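PDB 7C6O: cobalamin biosynthesis protein CobN, which forms the large, catalytic subunit of cobaltochelatase, the enzyme that inserts cobalt into the corrin ring during cobalamin biosynthesis. Local coordinates for residues A[1067-1072]-A[1120-1125]; A[954-959]-A[1034-1039]; A[266-271]-A[832-837]. All coordinates share one frame; numbering follows the deposited sequence.

The three contacts are separate polar sites within one CobN/magnesium chelatase family region. Along the chain they close in the order 3, 2, 1. Their centres lie 30 Å (contacts 1 and 3), 33 Å (2 and 3) and 36 Å (1 and 2) apart, and their nearest atoms stay about 17 to 19 Å apart, without touching. Contacts 1 and 2 adjoin the same mixed sheet: contact 2 includes the turn between strand 1032-1034 and the outermost strand 1041-1042, contact 1 the loop after strand 1056-1061. Contact 3 joins two distant loops, and a glycerol, probably from the crystallisation liquor, is bound at Asp268. The sodium ion at Asp125 and Ser127 involves no residue of these contacts.

Contact 1. Residues A[1067-1072]-A[1120-1125]; sequences DIADSD and RARVVN
The irregular segment 1067-1072 runs past the last, pi-type turn of helix 1111-1123 at a distance, with the CA atoms of Asp1067 and Arg1122 8.9 Å apart and those of Ala1069 and Val1123 8.2 Å apart. The gap is bridged chiefly by Arg1122, whose chain bends at chi2 and chi3 to lay the guanidinium edge against Asp1067. Arg1122 NE meets Asp1067 OD2 at 2.8 Å and Arg1122 NH2 meets Asp1067 OD1 at 2.8 Å; both oxygens use their syn lone pairs, and the carboxylate and guanidinium planes are 12° apart. This is a bidentate salt bridge, and two bonds in one plane restrict rotation of the guanidinium. Arg1122 NH2 also makes a weak bond of 3.4 Å to Ala1069 O. Asp1070 comes in differently: OD1 sits over one guanidinium face, 3.0 Å from Arg1122 NH2, so the attraction is electrostatic without an N-H directed at it; Asp1070 OD2 forms a salt bridge with Arg698 and accepts from Asp1067 N. Val1123 CG2 covers the opposite face, 4.0 Å above the plane. Arg1122 NH1 is hydrogen-bonded to Thr1146 OG1, and Trp1128 adds a cation-pi contact. On the loop side Asp1067 OD1 accepts from Ala1069 N at 3.0 Å through its anti lone pair. The arrangement is a salt-bridge network built on an Asx turn, joining the loop before helix 1072-1089 to the C-terminal end of helix 1111-1123.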
loop_
_atom_site.group_PDB
_atom_site.type_symbol
_atom_site.label_atom_id
_atom_site.label_comp_id
_atom_site.label_asym_id
_atom_site.label_seq_id
_atom_site.Cartn_x
_atom_site.Cartn_y
_atom_site.Cartn_z
ATOM N N ASP A 1067 -6.123 -14.751 -8.340
ATOM C CA ASP A 1067 -6.476 -14.528 -9.738
ATOM C C ASP A 1067 -7.671 -13.583 -9.821
ATOM O O ASP A 1067 -8.181 -13.094 -8.808
ATOM C CB ASP A 1067 -6.750 -15.856 -10.467
ATOM C CG ASP A 1067 -7.808 -16.707 -9.786
ATOM O OD1 ASP A 1067 -8.932 -16.211 -9.554
ATOM O OD2 ASP A 1067 -7.520 -17.893 -9.506
ATOM N N ILE A 1068 -8.122 -13.322 -11.052
ATOM C CA ILE A 1068 -9.142 -12.300 -11.271
ATOM C C ILE A 1068 -10.515 -12.714 -10.768
ATOM O O ILE A 1068 -11.409 -11.863 -10.674
ATOM C CB ILE A 1068 -9.236 -11.913 -12.761
ATOM C CG1 ILE A 1068 -9.660 -13.112 -13.611
ATOM C CG2 ILE A 1068 -7.910 -11.352 -13.243
ATOM C CD1 ILE A 1068 -10.087 -12.734 -15.023
ATOM N N ALA A 1069 -10.708 -13.991 -10.446
ATOM C CA ALA A 1069 -11.926 -14.464 -9.805
ATOM C C ALA A 1069 -11.747 -14.656 -8.304
ATOM O O ALA A 1069 -12.650 -15.182 -7.644
ATOM C CB ALA A 1069 -12.394 -15.769 -10.455
ATOM N N ASP A 1070 -10.600 -14.237 -7.757
ATOM C CA ASP A 1070 -10.289 -14.342 -6.336
ATOM C C ASP A 1070 -10.471 -13.041 -5.576
ATOM O O ASP A 1070 -10.514 -13.067 -4.341
ATOM C CB ASP A 1070 -8.838 -14.802 -6.134
ATOM C CG ASP A 1070 -8.707 -16.296 -6.081
ATOM O OD1 ASP A 1070 -9.701 -16.961 -5.721
ATOM O OD2 ASP A 1070 -7.609 -16.806 -6.391
ATOM N N SER A 1071 -10.550 -11.910 -6.272
ATOM C CA SER A 1071 -10.675 -10.612 -5.628
ATOM C C SER A 1071 -11.721 -9.785 -6.356
ATOM O O SER A 1071 -11.785 -9.791 -7.588
ATOM C CB SER A 1071 -9.345 -9.851 -5.610
ATOM O OG SER A 1071 -9.525 -8.539 -5.099
ATOM N N ASP A 1072 -12.537 -9.072 -5.580
ATOM C CA ASP A 1072 -13.575 -8.227 -6.152
ATOM C C ASP A 1072 -13.007 -7.055 -6.943
ATOM O O ASP A 1072 -13.720 -6.476 -7.769
ATOM C CB ASP A 1072 -14.475 -7.693 -5.041
ATOM C CG ASP A 1072 -13.684 -7.023 -3.936
ATOM O OD1 ASP A 1072 -13.067 -7.745 -3.123
ATOM O OD2 ASP A 1072 -13.652 -5.776 -3.904
ATOM N N ARG A 1120 -10.846 -23.177 -15.571
ATOM C CA ARG A 1120 -10.407 -24.565 -15.661
ATOM C C ARG A 1120 -9.206 -24.849 -14.766
ATOM O O ARG A 1120 -9.138 -25.914 -14.146
ATOM C CB ARG A 1120 -10.083 -24.922 -17.110
ATOM C CG ARG A 1120 -11.285 -24.918 -18.035
ATOM C CD ARG A 1120 -10.981 -25.748 -19.258
ATOM N NE ARG A 1120 -11.959 -25.589 -20.327
ATOM C CZ ARG A 1120 -12.982 -26.408 -20.537
ATOM N NH1 ARG A 1120 -13.179 -27.451 -19.740
ATOM N NH2 ARG A 1120 -13.808 -26.183 -21.550
ATOM N N ALA A 1121 -8.246 -23.921 -14.684
ATOM C CA ALA A 1121 -7.044 -24.188 -13.903
ATOM C C ALA A 1121 -7.274 -24.092 -12.401
ATOM O O ALA A 1121 -6.499 -24.674 -11.633
ATOM C CB ALA A 1121 -5.915 -23.234 -14.309
ATOM N N ARG A 1122 -8.315 -23.386 -11.959
ATOM C CA ARG A 1122 -8.488 -23.166 -10.529
ATOM C C ARG A 1122 -9.927 -23.393 -10.075
ATOM O O ARG A 1122 -10.168 -24.198 -9.172
ATOM C CB ARG A 1122 -8.028 -21.751 -10.159
ATOM C CG ARG A 1122 -7.669 -21.563 -8.687
ATOM C CD ARG A 1122 -8.852 -21.070 -7.875
ATOM N NE ARG A 1122 -9.280 -19.734 -8.285
ATOM C CZ ARG A 1122 -10.412 -19.160 -7.892
ATOM N NH1 ARG A 1122 -11.239 -19.809 -7.079
ATOM N NH2 ARG A 1122 -10.722 -17.940 -8.316
ATOM N N VAL A 1123 -10.882 -22.698 -10.705
ATOM C CA VAL A 1123 -12.242 -22.613 -10.170
ATOM C C VAL A 1123 -12.856 -24.001 -10.008
ATOM O O VAL A 1123 -13.384 -24.340 -8.942
ATOM C CB VAL A 1123 -13.116 -21.711 -11.060
ATOM C CG1 VAL A 1123 -14.562 -21.744 -10.593
ATOM C CG2 VAL A 1123 -12.587 -20.280 -11.046
ATOM N N VAL A 1124 -12.803 -24.819 -11.054
ATOM C CA VAL A 1124 -13.353 -26.169 -11.001
ATOM C C VAL A 1124 -12.251 -27.226 -11.055
ATOM O O VAL A 1124 -12.513 -28.386 -11.378
ATOM C CB VAL A 1124 -14.401 -26.397 -12.104
ATOM C CG1 VAL A 1124 -15.605 -25.496 -11.883
ATOM C CG2 VAL A 1124 -13.796 -26.163 -13.477
ATOM N N ASN A 1125 -11.021 -26.839 -10.747
ATOM C CA ASN A 1125 -9.925 -27.792 -10.646
ATOM C C ASN A 1125 -10.122 -28.641 -9.398
ATOM O O ASN A 1125 -10.143 -28.094 -8.287
ATOM C CB ASN A 1125 -8.591 -27.046 -10.592
ATOM C CG ASN A 1125 -7.394 -27.968 -10.708
ATOM O OD1 ASN A 1125 -7.438 -29.125 -10.294
ATOM N ND2 ASN A 1125 -6.310 -27.452 -11.275
#

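Contact 2. Residues A[954-959]-A[1034-1039]; sequences MLDDAV and YGRDLD
Neighbouring aspartates on helix 949-963 use different first torsions to meet one arginine: Asp956 carries CG anti to its nitrogen (chi1 -174°), which sends the carboxylate to the backbone of Arg1036, whereas Asp957 holds CG beside its nitrogen (chi1 -73°), within range of that residue's guanidinium. The Arg1036 chain is extended from CG to NE and reaches across the helix until it crosses the Asp957 side chain at about a right angle. There Arg1036 NE lies 2.7 Å from Asp957 OD1 and Arg1036 NH2 lies 2.8 Å from Asp957 OD2. Each nitrogen takes a separate oxygen on its syn lone pair, and with the carboxylate and guanidinium planes 8° apart the pair is a nearly flat bidentate salt bridge, made by the edge of the guanidinium that carries NE and one terminal nitrogen. Asp956 is used less symmetrically. Asp956 OD2 accepts from Arg1036 N at 3.0 Å, and the donor approaches from well above the carboxylate plane. Asp956 OD2 also lies 3.7 Å from Gly1035 CA, so the carboxylate packs closely over the bare glycine backbone. The turn is closed by Leu1038 N bonding to Gly1035 O at 3.0 Å, within the hairpin connection between strands 1032-1034 and 1041-1042. Further arginines complete the site: Arg989 pairs with Asp956 OD1 and also donates to Arg1036 O, while Arg960 makes salt bridges to Asp956 OD2 and to Asp957 OD1. Two adjacent acids thus face a cluster of three arginines. The bonds through Arg1036 N and its guanidinium tie the turn to the helix, and such surroundings would probably favour the ionised form of the buried Asp956 and of Asp957.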
loop_
_atom_site.group_PDB
_atom_site.type_symbol
_atom_site.label_atom_id
_atom_site.label_comp_id
_atom_site.label_asym_id
_atom_site.label_seq_id
_atom_site.Cartn_x
_atom_site.Cartn_y
_atom_site.Cartn_z
ATOM N N MET A 954 3.547 12.870 -12.643
ATOM C CA MET A 954 4.404 12.404 -13.730
ATOM C C MET A 954 3.582 11.982 -14.944
ATOM O O MET A 954 3.903 12.346 -16.081
ATOM C CB MET A 954 5.275 11.245 -13.243
ATOM C CG MET A 954 6.148 10.627 -14.329
ATOM S SD MET A 954 6.763 8.992 -13.882
ATOM C CE MET A 954 7.593 9.330 -12.333
ATOM N N LEU A 955 2.521 11.204 -14.723
ATOM C CA LEU A 955 1.701 10.758 -15.845
ATOM C C LEU A 955 0.953 11.924 -16.479
ATOM O O LEU A 955 0.812 11.986 -17.706
ATOM C CB LEU A 955 0.726 9.671 -15.392
ATOM C CG LEU A 955 1.356 8.346 -14.957
ATOM C CD1 LEU A 955 0.279 7.361 -14.537
ATOM C CD2 LEU A 955 2.215 7.758 -16.070
ATOM N N ASP A 956 0.468 12.858 -15.661
ATOM C CA ASP A 956 -0.187 14.040 -16.210
ATOM C C ASP A 956 0.789 14.876 -17.031
ATOM O O ASP A 956 0.438 15.374 -18.107
ATOM C CB ASP A 956 -0.801 14.872 -15.085
ATOM C CG ASP A 956 -1.613 16.045 -15.605
ATOM O OD1 ASP A 956 -2.462 15.833 -16.496
ATOM O OD2 ASP A 956 -1.414 17.174 -15.112
ATOM N N ASP A 957 2.025 15.029 -16.542
ATOM C CA ASP A 957 3.042 15.750 -17.305
ATOM C C ASP A 957 3.296 15.092 -18.657
ATOM O O ASP A 957 3.507 15.781 -19.661
ATOM C CB ASP A 957 4.346 15.829 -16.512
ATOM C CG ASP A 957 4.277 16.811 -15.359
ATOM O OD1 ASP A 957 3.310 17.601 -15.291
ATOM O OD2 ASP A 957 5.198 16.790 -14.514
ATOM N N ALA A 958 3.282 13.756 -18.701
ATOM C CA ALA A 958 3.582 13.059 -19.948
ATOM C C ALA A 958 2.480 13.264 -20.979
ATOM O O ALA A 958 2.766 13.463 -22.166
ATOM C CB ALA A 958 3.793 11.568 -19.679
ATOM N N VAL A 959 1.219 13.208 -20.548
ATOM C CA VAL A 959 0.101 13.437 -21.460
ATOM C C VAL A 959 0.174 14.839 -22.052
ATOM O O VAL A 959 0.067 15.027 -23.270
ATOM C CB VAL A 959 -1.239 13.207 -20.738
ATOM C CG1 VAL A 959 -2.396 13.640 -21.631
ATOM C CG2 VAL A 959 -1.382 11.753 -20.332
ATOM N N TYR A 1034 -7.531 13.899 -11.773
ATOM C CA TYR A 1034 -6.317 14.139 -11.008
ATOM C C TYR A 1034 -5.201 14.605 -11.931
ATOM O O TYR A 1034 -5.164 14.260 -13.116
ATOM C CB TYR A 1034 -5.894 12.886 -10.233
ATOM C CG TYR A 1034 -6.798 12.630 -9.051
ATOM C CD1 TYR A 1034 -6.523 13.191 -7.812
ATOM C CD2 TYR A 1034 -7.950 11.862 -9.183
ATOM C CE1 TYR A 1034 -7.356 12.980 -6.730
ATOM C CE2 TYR A 1034 -8.792 11.643 -8.105
ATOM C CZ TYR A 1034 -8.488 12.204 -6.881
ATOM O OH TYR A 1034 -9.320 11.995 -5.804
ATOM N N GLY A 1035 -4.294 15.394 -11.371
ATOM C CA GLY A 1035 -3.242 16.053 -12.113
ATOM C C GLY A 1035 -3.116 17.502 -11.704
ATOM O O GLY A 1035 -3.795 17.986 -10.800
ATOM N N ARG A 1036 -2.219 18.204 -12.394
ATOM C CA ARG A 1036 -1.958 19.603 -12.073
ATOM C C ARG A 1036 -3.207 20.450 -12.288
ATOM O O ARG A 1036 -3.821 20.414 -13.359
ATOM C CB ARG A 1036 -0.806 20.140 -12.923
ATOM C CG ARG A 1036 0.545 19.489 -12.647
ATOM C CD ARG A 1036 1.672 20.288 -13.299
ATOM N NE ARG A 1036 2.922 19.536 -13.383
ATOM C CZ ARG A 1036 3.885 19.577 -12.468
ATOM N NH1 ARG A 1036 3.742 20.330 -11.386
ATOM N NH2 ARG A 1036 4.991 18.861 -12.632
ATOM N N ASP A 1037 -3.580 21.213 -11.258
ATOM C CA ASP A 1037 -4.773 22.059 -11.248
ATOM C C ASP A 1037 -6.062 21.254 -11.393
ATOM O O ASP A 1037 -7.112 21.813 -11.724
ATOM C CB ASP A 1037 -4.707 23.143 -12.330
ATOM C CG ASP A 1037 -3.514 24.060 -12.159
ATOM O OD1 ASP A 1037 -3.170 24.380 -11.002
ATOM O OD2 ASP A 1037 -2.916 24.453 -13.183
ATOM N N LEU A 1038 -6.006 19.945 -11.154
ATOM C CA LEU A 1038 -7.193 19.101 -11.125
ATOM C C LEU A 1038 -7.524 18.661 -9.705
ATOM O O LEU A 1038 -8.578 19.026 -9.175
ATOM C CB LEU A 1038 -6.996 17.887 -12.045
ATOM C CG LEU A 1038 -6.803 18.233 -13.523
ATOM C CD1 LEU A 1038 -6.516 16.988 -14.345
ATOM C CD2 LEU A 1038 -8.026 18.963 -14.063
ATOM N N ASP A 1039 -6.648 17.869 -9.083
ATOM C CA ASP A 1039 -6.689 17.586 -7.646
ATOM C C ASP A 1039 -8.009 16.957 -7.202
ATOM O O ASP A 1039 -8.479 17.197 -6.086
ATOM C CB ASP A 1039 -6.405 18.852 -6.835
ATOM C CG ASP A 1039 -5.056 19.457 -7.163
ATOM O OD1 ASP A 1039 -4.073 18.696 -7.281
ATOM O OD2 ASP A 1039 -4.980 20.693 -7.312
#

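Contact 3. Residues A[266-271]-A[832-837]; sequences GDDDSW and LVNVLP
A small polar contact between two loops, centred on Asp268 and Asn834, joins parts of the chain more than 560 residues apart: segment 266-271, which contains an Asx motif (Asp267 OD1 accepts from Ser270 N) in the connection between strand 246-249 of the seven-stranded mixed sheet and helix 274-277, and segment 832-837, a 3-10 turn on the way to helix 853-874. The CA atoms of Asp268 and Asn834 are 7.6 Å apart, and the two side chains lie alongside each other, pointing opposite ways. In both, CG lies between the backbone nitrogen and the carbonyl carbon (chi1 62° and 75°), which directs the polar ends across the gap. Asn834 ND2 donates to Asp268 OD2 at 2.9 Å, within the amide plane but from above the carboxylate plane, consistent with the 68° between the carboxylate and amide planes. Asp268 OD2 also rests 3.4 Å from Asn834 CB. Gly266 O stands 3.4 Å from Asn834 ND2, but its angle is too poor for a bond. The amide is held at its other end as well, since Asn834 OD1 accepts from Gly265 N, just before the first segment. A glycerol, probably from the crystallisation liquor, is hydrogen-bonded to Asp268 OD2, Asp267 OD1 and Asp269 N. A second route between the loops runs through water: one molecule sits 2.8 Å from Asp268 OD1 and 2.8 Å from Asn834 O, the same carbonyl oxygen that receives Arg840 NH2.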
loop_
_atom_site.group_PDB
_atom_site.type_symbol
_atom_site.label_atom_id
_atom_site.label_comp_id
_atom_site.label_asym_id
_atom_site.label_seq_id
_atom_site.Cartn_x
_atom_site.Cartn_y
_atom_site.Cartn_z
ATOM N N GLY A 266 16.146 -5.969 -3.776
ATOM C CA GLY A 266 17.342 -5.169 -3.633
ATOM C C GLY A 266 18.214 -5.614 -2.478
ATOM O O GLY A 266 18.114 -6.737 -1.978
ATOM N N ASP A 267 19.092 -4.705 -2.055
ATOM C CA ASP A 267 20.036 -4.965 -0.971
ATOM C C ASP A 267 19.435 -4.416 0.319
ATOM O O ASP A 267 19.802 -3.348 0.810
ATOM C CB ASP A 267 21.393 -4.340 -1.291
ATOM C CG ASP A 267 22.446 -4.645 -0.241
ATOM O OD1 ASP A 267 22.150 -5.367 0.735
ATOM O OD2 ASP A 267 23.583 -4.153 -0.399
ATOM N N ASP A 268 18.488 -5.173 0.875
ATOM C CA ASP A 268 17.830 -4.742 2.101
ATOM C C ASP A 268 18.741 -4.860 3.316
ATOM O O ASP A 268 18.528 -4.152 4.306
ATOM C CB ASP A 268 16.549 -5.548 2.320
ATOM C CG ASP A 268 16.817 -7.029 2.478
ATOM O OD1 ASP A 268 16.749 -7.529 3.621
ATOM O OD2 ASP A 268 17.109 -7.690 1.458
ATOM N N ASP A 269 19.746 -5.738 3.269
ATOM C CA ASP A 269 20.715 -5.790 4.358
ATOM C C ASP A 269 21.425 -4.455 4.529
ATOM O O ASP A 269 21.791 -4.087 5.651
ATOM C CB ASP A 269 21.735 -6.904 4.115
ATOM C CG ASP A 269 21.185 -8.282 4.426
ATOM O OD1 ASP A 269 20.144 -8.373 5.114
ATOM O OD2 ASP A 269 21.804 -9.277 3.992
ATOM N N SER A 270 21.617 -3.714 3.435
ATOM C CA SER A 270 22.307 -2.432 3.510
ATOM C C SER A 270 21.494 -1.374 4.246
ATOM O O SER A 270 22.061 -0.358 4.665
ATOM C CB SER A 270 22.653 -1.936 2.104
ATOM O OG SER A 270 21.487 -1.606 1.368
ATOM N N TRP A 271 20.188 -1.574 4.403
ATOM C CA TRP A 271 19.362 -0.677 5.208
ATOM C C TRP A 271 19.427 -1.187 6.641
ATOM O O TRP A 271 18.781 -2.177 6.992
ATOM C CB TRP A 271 17.931 -0.627 4.683
ATOM C CG TRP A 271 17.158 0.548 5.199
ATOM C CD1 TRP A 271 16.393 0.595 6.328
ATOM C CD2 TRP A 271 17.082 1.850 4.606
ATOM N NE1 TRP A 271 15.842 1.849 6.476
ATOM C CE2 TRP A 271 16.251 2.637 5.431
ATOM C CE3 TRP A 271 17.637 2.428 3.460
ATOM C CZ2 TRP A 271 15.960 3.970 5.144
ATOM C CZ3 TRP A 271 17.347 3.753 3.177
ATOM C CH2 TRP A 271 16.518 4.508 4.016
ATOM N N LEU A 832 11.552 -12.550 -5.839
ATOM C CA LEU A 832 11.820 -11.569 -4.788
ATOM C C LEU A 832 11.904 -12.300 -3.448
ATOM O O LEU A 832 11.022 -12.166 -2.593
ATOM C CB LEU A 832 10.725 -10.481 -4.772
ATOM C CG LEU A 832 10.450 -9.774 -6.101
ATOM C CD1 LEU A 832 9.207 -8.899 -6.001
ATOM C CD2 LEU A 832 11.649 -8.944 -6.532
ATOM N N VAL A 833 12.980 -13.069 -3.262
ATOM C CA VAL A 833 13.085 -13.910 -2.074
ATOM C C VAL A 833 13.261 -13.071 -0.808
ATOM O O VAL A 833 12.871 -13.502 0.284
ATOM C CB VAL A 833 14.223 -14.935 -2.268
ATOM C CG1 VAL A 833 14.632 -15.585 -0.949
ATOM C CG2 VAL A 833 13.789 -16.013 -3.256
ATOM N N ASN A 834 13.800 -11.852 -0.920
ATOM C CA ASN A 834 14.031 -11.088 0.304
ATOM C C ASN A 834 12.748 -10.534 0.928
ATOM O O ASN A 834 12.838 -9.867 1.965
ATOM C CB ASN A 834 15.042 -9.957 0.055
ATOM C CG ASN A 834 14.457 -8.782 -0.713
ATOM O OD1 ASN A 834 13.443 -8.901 -1.397
ATOM N ND2 ASN A 834 15.121 -7.635 -0.615
ATOM N N VAL A 835 11.566 -10.792 0.356
ATOM C CA VAL A 835 10.337 -10.496 1.088
ATOM C C VAL A 835 10.144 -11.492 2.222
ATOM O O VAL A 835 9.359 -11.241 3.145
ATOM C CB VAL A 835 9.101 -10.478 0.165
ATOM C CG1 VAL A 835 9.320 -9.532 -1.009
ATOM C CG2 VAL A 835 8.744 -11.890 -0.310
ATOM N N LEU A 836 10.842 -12.618 2.173
ATOM C CA LEU A 836 10.961 -13.588 3.246
ATOM C C LEU A 836 12.196 -13.270 4.086
ATOM O O LEU A 836 13.204 -12.788 3.558
ATOM C CB LEU A 836 11.063 -15.001 2.678
ATOM C CG LEU A 836 10.022 -15.358 1.612
ATOM C CD1 LEU A 836 10.244 -16.767 1.061
ATOM C CD2 LEU A 836 8.612 -15.214 2.172
ATOM N N PRO A 837 12.165 -13.513 5.404
ATOM C CA PRO A 837 11.087 -14.143 6.173
ATOM C C PRO A 837 9.879 -13.246 6.413
ATOM O O PRO A 837 9.975 -12.017 6.336
ATOM C CB PRO A 837 11.767 -14.465 7.503
ATOM C CG PRO A 837 12.749 -13.360 7.666
ATOM C CD PRO A 837 13.283 -13.109 6.276
HETATM O O HOH W 1 14.819 -9.569 3.891
#